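Local coordinates for protein cytochrome c XoxG (Methylobacterium extorquens, PDB 6ONQ) that binds heme c covalently and probably carries electrons in lanthanide-dependent methanol oxidation, at residues E43-L49 against R166-A170; G67-F71 against Y160-A165; K79-Y85 against E178-P183. One frame throughout, in Å; residues are numbered along the deposited sequence.

In the fold
Contacts 1 and 2 share helix 156-167 and sit about 12 Å apart, centre to centre. Contact 2 uses the flank of the helix, contact 1 its C-terminal end, and the Phe71 ring joins them, its CZ lying 4.0 Å from Ala168 CB. Contact 3 lies about 13 Å from contact 2, between centres. Strands 69-74 and 79-80 are neighbours in one antiparallel sheet, and Val161 CG1 comes 3.3 Å from Thr84 OG1. Contacts 1 and 3 do not touch. None of the three reaches the heme c: the nearest side chains are Tyr160 at about 8 Å, Ala167 at about 11 Å and Phe83 at about 14 Å.

Contact 1: E43-L49 against R166-A170; sequences EIDEPVL and RAAGA
A Schellman motif ends helix 156-167, with Gly169 at positive phi (64°), and Ile44 and Asp45 run across it just before helix 46-51 begins. The carbonyl of Ala168 is the focus. Asp45 N donates to Ala168 O over 3.2 Å, nearly straight at the hydrogen but from well above the carbonyl plane, and the CA-H of Ile44 leans on the same oxygen. Next to it Gly169 CA directs a C-H at Glu43 O, 3.5 Å off; a side chain on that carbon would be aimed at Glu43 and Ile44. Asp45 is also the N-cap of its own helix: with CG anti to the backbone N (chi1 -178°), the carboxylate turns back so that OD1 accepts from Val48 N at 3.2 Å. In the first turn of helix 46-51, Val48 CG1 lies 3.8 Å from Ala168 CA, while Leu49 CB meets Ala168 CB at 4.0 Å. Lys117 of helix 112-118 forms a salt bridge with Asp45 OD2 and a hydrogen bond with Ala167 O. One helix thus ends where another starts, and the lysine would probably offset both the aspartate charge and the partial negative charge of the carbonyl end.

Contact 2: G67-F71 against Y160-A165; sequences GHPTF and YVYLRA
Arg164 NH1 is held by two acceptors: it donates to Pro69 O at 3.0 Å and forms a salt bridge with Asp64 OD2. The proline oxygen lies in the guanidinium plane, though the N-H meets it at a bent 141°. Extended from CG to NE, the arginine chain carries its flat end from the helix to strand 69-74, where Tyr160 OH stands over one face and Thr70 OG1, itself bonded to Ala52 O, over the opposite one. Pro69 O is also approached by the edge of the Tyr160 ring, whose CE2 is 3.4 Å away. Beside this polar patch the contact turns apolar. Val161 spreads its two methyls, CG2 to Pro69 CB at 3.8 Å and CG1 to Phe71 CB at the same distance. Phe71 has CG between its backbone N and carbonyl carbon (chi1 50°), which swings the ring along the helix until CD2 reaches Ala165 CB at 3.6 Å. A leucine in place of Arg164 would probably leave Asp64 without its countercharge and Pro69 O without its side-chain donor. The charge of this buried arginine is probably balanced by Asp64, letting a polar link sit next to a hydrophobic seam.

Contact 3: K79-Y85 against E178-P183; sequences KVDWFTY and EKEDKP
With CG anti to the backbone N (chi1 169°), the Trp82 side chain swings out over 178-183, while Lys179, its CG between backbone N and carbonyl carbon (chi1 74°), folds back across Tyr85. The Trp82 and Tyr85 rings thereby each receive a lysine chain on one face. Lys182 runs extended over the indole: its CG stands 3.7 Å from the centroid of the Trp82 six-membered ring, a CH-pi contact, and its CD and CE continue past Trp82 CZ2 toward Glu190, with which NZ forms a salt bridge. Lys179 CD sits almost centrally above Tyr85, 3.6 Å from the ring centroid, and its CE lies over the phenol end; the ammonium group is too far for more than a weak cation-pi attraction. The indole is also met at its rim by Lys179 CD, and Pro183 CD packs on Trp82 CB at 3.9 Å.

The backbones form a single parallel beta bridge between Val80 and Lys179, on strand 79-80, an edge strand of the four-stranded antiparallel sheet. Val80 N donates to Glu178 O at 3.3 Å, and Glu180 N to Val80 O at 3.0 Å. Directly after the bridge Asp81 caps helix 82-94: OD1 pairs with Thr84 OG1 and takes a weak bond from Thr84 N, and OD2 a weak one from Phe83 N.

At the other end the Lys79 chain slants across Glu178, its CD 3.4 Å from Glu178 OE1, whereas NZ stays beyond salt-bridge distance. The Lys79 and Glu180 side chains cross at about a right angle, CE of Lys79 meeting CG of Glu180 at 3.4 Å. The Glu180 carboxylate rests against Asp81, CD 3.7 Å from Asp81 CA, and its OE1 is bonded by Tyr62 OH of strand 61-63.

Contact 1: E43-L49 against R166-A170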
loop_
_atom_site.group_PDB
_atom_site.type_symbol
_atom_site.label_atom_id
_atom_site.label_comp_id
_atom_site.label_asym_id
_atom_site.label_seq_id
_atom_site.Cartn_x
_atom_site.Cartn_y
_atom_site.Cartn_z
ATOM N N GLU A 43 16.085 -2.079 -6.317
ATOM C CA GLU A 43 15.877 -2.222 -4.880
ATOM C C GLU A 43 14.807 -3.263 -4.550
ATOM O O GLU A 43 14.118 -3.148 -3.536
ATOM C CB GLU A 43 15.533 -0.872 -4.247
ATOM C CG GLU A 43 16.475 -0.471 -3.105
ATOM C CD GLU A 43 16.329 0.986 -2.689
ATOM O OE1 GLU A 43 16.563 1.873 -3.539
ATOM O OE2 GLU A 43 15.992 1.244 -1.510
ATOM N N ILE A 44 14.677 -4.300 -5.382
ATOM C CA ILE A 44 13.716 -5.366 -5.115
ATOM C C ILE A 44 14.162 -6.198 -3.917
ATOM O O ILE A 44 15.357 -6.483 -3.737
ATOM C CB ILE A 44 13.533 -6.244 -6.363
ATOM C CG1 ILE A 44 12.858 -5.436 -7.470
ATOM C CG2 ILE A 44 12.724 -7.508 -6.037
ATOM C CD1 ILE A 44 12.348 -6.272 -8.617
ATOM N N ASP A 45 13.189 -6.585 -3.084
ATOM C CA ASP A 45 13.377 -7.463 -1.928
ATOM C C ASP A 45 12.624 -8.752 -2.247
ATOM O O ASP A 45 11.407 -8.833 -2.064
ATOM C CB ASP A 45 12.871 -6.785 -0.651
ATOM C CG ASP A 45 13.082 -7.627 0.618
ATOM O OD1 ASP A 45 12.916 -8.866 0.570
ATOM O OD2 ASP A 45 13.390 -7.034 1.683
ATOM N N GLU A 46 13.348 -9.760 -2.728
ATOM C CA GLU A 46 12.678 -10.942 -3.258
ATOM C C GLU A 46 11.808 -11.654 -2.231
ATOM O O GLU A 46 10.670 -12.021 -2.579
ATOM C CB GLU A 46 13.713 -11.897 -3.869
ATOM C CG GLU A 46 14.197 -11.469 -5.246
ATOM C CD GLU A 46 13.112 -11.563 -6.312
ATOM O OE1 GLU A 46 12.110 -12.287 -6.090
ATOM O OE2 GLU A 46 13.265 -10.905 -7.368
ATOM N N PRO A 47 12.250 -11.887 -0.990
ATOM C CA PRO A 47 11.357 -12.559 -0.027
ATOM C C PRO A 47 10.069 -11.796 0.243
ATOM O O PRO A 47 8.992 -12.405 0.317
ATOM C CB PRO A 47 12.230 -12.668 1.227
ATOM C CG PRO A 47 13.634 -12.626 0.715
ATOM C CD PRO A 47 13.615 -11.722 -0.455
ATOM N N VAL A 48 10.152 -10.474 0.397
ATOM C CA VAL A 48 8.946 -9.677 0.591
ATOM C C VAL A 48 8.086 -9.686 -0.666
ATOM O O VAL A 48 6.860 -9.821 -0.592
ATOM C CB VAL A 48 9.314 -8.247 1.015
ATOM C CG1 VAL A 48 8.085 -7.369 0.984
ATOM C CG2 VAL A 48 9.914 -8.256 2.402
ATOM N N LEU A 49 8.710 -9.549 -1.839
ATOM C CA LEU A 49 7.959 -9.628 -3.091
ATOM C C LEU A 49 7.299 -10.992 -3.270
ATOM O O LEU A 49 6.137 -11.075 -3.687
ATOM C CB LEU A 49 8.880 -9.318 -4.272
ATOM C CG LEU A 49 8.426 -9.677 -5.689
ATOM C CD1 LEU A 49 7.124 -8.985 -6.038
ATOM C CD2 LEU A 49 9.508 -9.323 -6.693
ATOM N N ARG A 166 5.982 -0.569 -2.041
ATOM C CA ARG A 166 7.247 0.094 -1.743
ATOM C C ARG A 166 8.205 -0.859 -1.045
ATOM O O ARG A 166 9.380 -0.957 -1.414
ATOM C CB ARG A 166 7.002 1.339 -0.890
ATOM C CG ARG A 166 6.159 2.411 -1.588
ATOM C CD ARG A 166 6.952 3.167 -2.652
ATOM N NE ARG A 166 8.084 3.871 -2.060
ATOM C CZ ARG A 166 9.356 3.646 -2.373
ATOM N NH1 ARG A 166 9.682 2.736 -3.290
ATOM N NH2 ARG A 166 10.307 4.330 -1.759
ATOM N N ALA A 167 7.708 -1.587 -0.046
ATOM C CA ALA A 167 8.561 -2.470 0.739
ATOM C C ALA A 167 9.148 -3.583 -0.110
ATOM O O ALA A 167 10.279 -4.020 0.133
ATOM C CB ALA A 167 7.768 -3.052 1.906
ATOM N N ALA A 168 8.400 -4.057 -1.100
ATOM C CA ALA A 168 8.899 -5.085 -1.999
ATOM C C ALA A 168 9.822 -4.527 -3.073
ATOM O O ALA A 168 10.368 -5.306 -3.866
ATOM C CB ALA A 168 7.726 -5.816 -2.654
ATOM N N GLY A 169 10.007 -3.209 -3.122
ATOM C CA GLY A 169 10.710 -2.612 -4.235
ATOM C C GLY A 169 10.013 -2.772 -5.567
ATOM O O GLY A 169 10.635 -2.561 -6.609
ATOM N N ALA A 170 8.732 -3.155 -5.566
ATOM C CA ALA A 170 7.973 -3.313 -6.804
ATOM C C ALA A 170 7.483 -1.990 -7.366
ATOM O O ALA A 170 7.019 -1.950 -8.512
ATOM C CB ALA A 170 6.771 -4.235 -6.588
#

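Contact 2: G67-F71 against Y160-A165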
loop_
_atom_site.group_PDB
_atom_site.type_symbol
_atom_site.label_atom_id
_atom_site.label_comp_id
_atom_site.label_asym_id
_atom_site.label_seq_id
_atom_site.Cartn_x
_atom_site.Cartn_y
_atom_site.Cartn_z
ATOM N N GLY A 67 -4.543 -14.515 2.265
ATOM C CA GLY A 67 -5.800 -13.796 2.325
ATOM C C GLY A 67 -5.688 -12.299 2.513
ATOM O O GLY A 67 -6.717 -11.640 2.714
ATOM N N HIS A 68 -4.470 -11.730 2.440
ATOM C CA HIS A 68 -4.270 -10.324 2.724
ATOM C C HIS A 68 -4.102 -9.519 1.436
ATOM O O HIS A 68 -3.659 -10.051 0.413
ATOM C CB HIS A 68 -3.043 -10.146 3.621
ATOM C CG HIS A 68 -3.194 -10.785 4.965
ATOM N ND1 HIS A 68 -2.270 -11.669 5.479
ATOM C CD2 HIS A 68 -4.173 -10.679 5.895
ATOM C CE1 HIS A 68 -2.673 -12.079 6.669
ATOM N NE2 HIS A 68 -3.823 -11.491 6.947
ATOM N N PRO A 69 -4.463 -8.236 1.457
ATOM C CA PRO A 69 -4.408 -7.431 0.233
ATOM C C PRO A 69 -2.995 -7.335 -0.314
ATOM O O PRO A 69 -2.013 -7.390 0.429
ATOM C CB PRO A 69 -4.915 -6.058 0.687
ATOM C CG PRO A 69 -5.689 -6.319 1.914
ATOM C CD PRO A 69 -5.030 -7.486 2.587
ATOM N N THR A 70 -2.903 -7.182 -1.634
ATOM C CA THR A 70 -1.614 -7.050 -2.293
ATOM C C THR A 70 -1.789 -6.223 -3.556
ATOM O O THR A 70 -2.906 -5.872 -3.947
ATOM C CB THR A 70 -0.985 -8.416 -2.615
ATOM O OG1 THR A 70 0.413 -8.248 -2.824
ATOM C CG2 THR A 70 -1.580 -9.026 -3.865
ATOM N N PHE A 71 -0.661 -5.913 -4.187
ATOM C CA PHE A 71 -0.619 -5.083 -5.375
ATOM C C PHE A 71 -0.612 -5.933 -6.643
ATOM O O PHE A 71 -0.704 -7.162 -6.607
ATOM C CB PHE A 71 0.609 -4.186 -5.328
ATOM C CG PHE A 71 1.871 -4.926 -5.043
ATOM C CD1 PHE A 71 2.527 -5.614 -6.043
ATOM C CD2 PHE A 71 2.401 -4.944 -3.768
ATOM C CE1 PHE A 71 3.694 -6.291 -5.777
ATOM C CE2 PHE A 71 3.570 -5.621 -3.501
ATOM C CZ PHE A 71 4.215 -6.295 -4.504
ATOM N N TYR A 160 -2.065 0.128 2.787
ATOM C CA TYR A 160 -1.286 -1.097 2.955
ATOM C C TYR A 160 -0.713 -1.572 1.630
ATOM O O TYR A 160 0.485 -1.861 1.524
ATOM C CB TYR A 160 -2.149 -2.191 3.581
ATOM C CG TYR A 160 -1.394 -3.481 3.803
ATOM C CD1 TYR A 160 -0.404 -3.569 4.778
ATOM C CD2 TYR A 160 -1.648 -4.609 3.025
ATOM C CE1 TYR A 160 0.304 -4.742 4.978
ATOM C CE2 TYR A 160 -0.942 -5.792 3.222
ATOM C CZ TYR A 160 0.031 -5.846 4.202
ATOM O OH TYR A 160 0.741 -7.003 4.416
ATOM N N VAL A 161 -1.556 -1.648 0.601
ATOM C CA VAL A 161 -1.125 -2.144 -0.704
ATOM C C VAL A 161 0.020 -1.300 -1.255
ATOM O O VAL A 161 1.074 -1.821 -1.630
ATOM C CB VAL A 161 -2.321 -2.176 -1.668
ATOM C CG1 VAL A 161 -1.856 -2.409 -3.069
ATOM C CG2 VAL A 161 -3.292 -3.259 -1.244
ATOM N N TYR A 162 -0.173 0.014 -1.316
ATOM C CA TYR A 162 0.870 0.901 -1.820
ATOM C C TYR A 162 2.169 0.763 -1.019
ATOM O O TYR A 162 3.259 0.622 -1.586
ATOM C CB TYR A 162 0.362 2.347 -1.786
ATOM C CG TYR A 162 1.467 3.347 -1.931
ATOM C CD1 TYR A 162 2.187 3.426 -3.103
ATOM C CD2 TYR A 162 1.821 4.184 -0.886
ATOM C CE1 TYR A 162 3.210 4.308 -3.240
ATOM C CE2 TYR A 162 2.852 5.081 -1.026
ATOM C CZ TYR A 162 3.540 5.132 -2.209
ATOM O OH TYR A 162 4.576 6.017 -2.387
ATOM N N LEU A 163 2.080 0.822 0.309
ATOM C CA LEU A 163 3.299 0.726 1.098
ATOM C C LEU A 163 3.897 -0.678 1.047
ATOM O O LEU A 163 5.102 -0.846 1.254
ATOM C CB LEU A 163 3.019 1.136 2.534
ATOM C CG LEU A 163 2.785 2.600 2.881
ATOM C CD1 LEU A 163 2.236 2.696 4.303
ATOM C CD2 LEU A 163 4.076 3.400 2.722
ATOM N N ARG A 164 3.073 -1.694 0.776
ATOM C CA ARG A 164 3.605 -3.023 0.511
ATOM C C ARG A 164 4.402 -3.047 -0.782
ATOM O O ARG A 164 5.465 -3.676 -0.854
ATOM C CB ARG A 164 2.471 -4.037 0.440
ATOM C CG ARG A 164 2.751 -5.296 1.208
ATOM C CD ARG A 164 1.792 -6.402 0.825
ATOM N NE ARG A 164 2.420 -7.691 1.080
ATOM C CZ ARG A 164 1.777 -8.845 1.180
ATOM N NH1 ARG A 164 0.459 -8.894 1.043
ATOM N NH2 ARG A 164 2.467 -9.953 1.420
ATOM N N ALA A 165 3.896 -2.381 -1.822
ATOM C CA ALA A 165 4.631 -2.316 -3.082
ATOM C C ALA A 165 5.942 -1.566 -2.926
ATOM O O ALA A 165 6.926 -1.890 -3.601
ATOM C CB ALA A 165 3.772 -1.665 -4.163
#

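Contact 3: K79-Y85 against E178-P183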
loop_
_atom_site.group_PDB
_atom_site.type_symbol
_atom_site.label_atom_id
_atom_site.label_comp_id
_atom_site.label_asym_id
_atom_site.label_seq_id
_atom_site.Cartn_x
_atom_site.Cartn_y
_atom_site.Cartn_z
ATOM N N LYS A 79 2.255 0.272 -15.172
ATOM C CA LYS A 79 0.846 0.198 -14.812
ATOM C C LYS A 79 0.692 -0.437 -13.430
ATOM O O LYS A 79 1.427 -1.363 -13.079
ATOM C CB LYS A 79 0.092 -0.608 -15.873
ATOM C CG LYS A 79 -1.404 -0.407 -15.856
ATOM C CD LYS A 79 -2.124 -1.429 -16.725
ATOM C CE LYS A 79 -3.630 -1.376 -16.460
ATOM N NZ LYS A 79 -4.507 -1.671 -17.625
ATOM N N VAL A 80 -0.258 0.069 -12.636
ATOM C CA VAL A 80 -0.490 -0.426 -11.282
ATOM C C VAL A 80 -1.976 -0.666 -11.070
ATOM O O VAL A 80 -2.823 -0.047 -11.716
ATOM C CB VAL A 80 0.033 0.537 -10.194
ATOM C CG1 VAL A 80 1.496 0.904 -10.436
ATOM C CG2 VAL A 80 -0.843 1.762 -10.115
ATOM N N ASP A 81 -2.289 -1.579 -10.149
ATOM C CA ASP A 81 -3.671 -1.842 -9.778
ATOM C C ASP A 81 -4.272 -0.616 -9.101
ATOM O O ASP A 81 -3.569 0.318 -8.704
ATOM C CB ASP A 81 -3.767 -3.063 -8.852
ATOM C CG ASP A 81 -3.412 -2.744 -7.382
ATOM O OD1 ASP A 81 -2.219 -2.499 -7.070
ATOM O OD2 ASP A 81 -4.331 -2.763 -6.527
ATOM N N TRP A 82 -5.597 -0.640 -8.944
ATOM C CA TRP A 82 -6.293 0.532 -8.430
ATOM C C TRP A 82 -5.791 0.916 -7.044
ATOM O O TRP A 82 -5.491 2.086 -6.780
ATOM C CB TRP A 82 -7.798 0.286 -8.395
ATOM C CG TRP A 82 -8.492 1.357 -7.640
ATOM C CD1 TRP A 82 -9.067 1.253 -6.408
ATOM C CD2 TRP A 82 -8.655 2.716 -8.047
ATOM N NE1 TRP A 82 -9.590 2.464 -6.025
ATOM C CE2 TRP A 82 -9.348 3.381 -7.015
ATOM C CE3 TRP A 82 -8.282 3.439 -9.185
ATOM C CZ2 TRP A 82 -9.674 4.734 -7.087
ATOM C CZ3 TRP A 82 -8.611 4.779 -9.257
ATOM C CH2 TRP A 82 -9.302 5.412 -8.216
ATOM N N PHE A 83 -5.671 -0.061 -6.148
ATOM C CA PHE A 83 -5.391 0.270 -4.756
ATOM C C PHE A 83 -3.969 0.772 -4.560
ATOM O O PHE A 83 -3.720 1.556 -3.640
ATOM C CB PHE A 83 -5.680 -0.929 -3.864
ATOM C CG PHE A 83 -7.137 -1.200 -3.720
ATOM C CD1 PHE A 83 -7.849 -1.780 -4.756
ATOM C CD2 PHE A 83 -7.813 -0.828 -2.576
ATOM C CE1 PHE A 83 -9.203 -2.009 -4.636
ATOM C CE2 PHE A 83 -9.173 -1.054 -2.448
ATOM C CZ PHE A 83 -9.865 -1.643 -3.475
ATOM N N THR A 84 -3.026 0.369 -5.407
ATOM C CA THR A 84 -1.718 1.010 -5.337
ATOM C C THR A 84 -1.825 2.478 -5.727
ATOM O O THR A 84 -1.297 3.356 -5.034
ATOM C CB THR A 84 -0.703 0.285 -6.219
ATOM O OG1 THR A 84 -0.570 -1.076 -5.789
ATOM C CG2 THR A 84 0.649 0.963 -6.118
ATOM N N TYR A 85 -2.523 2.767 -6.830
ATOM C CA TYR A 85 -2.753 4.153 -7.232
ATOM C C TYR A 85 -3.465 4.926 -6.126
ATOM O O TYR A 85 -2.975 5.962 -5.659
ATOM C CB TYR A 85 -3.555 4.192 -8.542
ATOM C CG TYR A 85 -4.050 5.567 -8.954
ATOM C CD1 TYR A 85 -3.219 6.460 -9.629
ATOM C CD2 TYR A 85 -5.352 5.970 -8.674
ATOM C CE1 TYR A 85 -3.672 7.718 -10.005
ATOM C CE2 TYR A 85 -5.813 7.226 -9.046
ATOM C CZ TYR A 85 -4.969 8.095 -9.711
ATOM O OH TYR A 85 -5.429 9.343 -10.080
ATOM N N GLU A 178 -0.135 5.297 -15.400
ATOM C CA GLU A 178 -1.096 4.313 -15.862
ATOM C C GLU A 178 -1.623 3.519 -14.678
ATOM O O GLU A 178 -0.850 3.043 -13.844
ATOM C CB GLU A 178 -0.434 3.384 -16.882
ATOM C CG GLU A 178 -1.401 2.603 -17.782
ATOM C CD GLU A 178 -0.697 1.536 -18.637
ATOM O OE1 GLU A 178 -1.406 0.684 -19.225
ATOM O OE2 GLU A 178 0.558 1.546 -18.722
ATOM N N LYS A 179 -2.942 3.402 -14.591
ATOM C CA LYS A 179 -3.593 2.591 -13.573
ATOM C C LYS A 179 -4.572 1.638 -14.242
ATOM O O LYS A 179 -4.841 1.725 -15.444
ATOM C CB LYS A 179 -4.322 3.460 -12.534
ATOM C CG LYS A 179 -5.625 4.085 -13.034
ATOM C CD LYS A 179 -5.988 5.354 -12.264
ATOM C CE LYS A 179 -5.414 6.608 -12.925
ATOM N NZ LYS A 179 -6.192 7.041 -14.129
ATOM N N GLU A 180 -5.091 0.708 -13.448
ATOM C CA GLU A 180 -6.234 -0.090 -13.856
ATOM C C GLU A 180 -7.501 0.625 -13.419
ATOM O O GLU A 180 -7.489 1.439 -12.493
ATOM C CB GLU A 180 -6.177 -1.505 -13.263
ATOM C CG GLU A 180 -4.796 -2.160 -13.393
ATOM C CD GLU A 180 -4.724 -3.597 -12.880
ATOM O OE1 GLU A 180 -5.692 -4.084 -12.243
ATOM O OE2 GLU A 180 -3.674 -4.241 -13.128
ATOM N N ASP A 181 -8.601 0.325 -14.103
ATOM C CA ASP A 181 -9.845 1.033 -13.830
ATOM C C ASP A 181 -10.292 0.813 -12.388
ATOM O O ASP A 181 -10.040 -0.235 -11.787
ATOM C CB ASP A 181 -10.937 0.581 -14.799
ATOM C CG ASP A 181 -10.779 1.201 -16.170
ATOM O OD1 ASP A 181 -11.801 1.381 -16.864
ATOM O OD2 ASP A 181 -9.628 1.510 -16.551
ATOM N N LYS A 182 -10.944 1.825 -11.829
ATOM C CA LYS A 182 -11.504 1.706 -10.488
ATOM C C LYS A 182 -12.660 0.716 -10.508
ATOM O O LYS A 182 -13.629 0.923 -11.250
ATOM C CB LYS A 182 -11.976 3.061 -9.966
ATOM C CG LYS A 182 -12.457 3.023 -8.519
ATOM C CD LYS A 182 -12.908 4.399 -8.017
ATOM C CE LYS A 182 -13.138 4.403 -6.497
ATOM N NZ LYS A 182 -13.570 5.737 -5.954
ATOM N N PRO A 183 -12.604 -0.360 -9.731
ATOM C CA PRO A 183 -13.687 -1.346 -9.746
ATOM C C PRO A 183 -14.960 -0.810 -9.114
ATOM O O PRO A 183 -14.951 0.144 -8.331
ATOM C CB PRO A 183 -13.119 -2.508 -8.931
ATOM C CG PRO A 183 -12.077 -1.889 -8.076
ATOM C CD PRO A 183 -11.486 -0.772 -8.871
#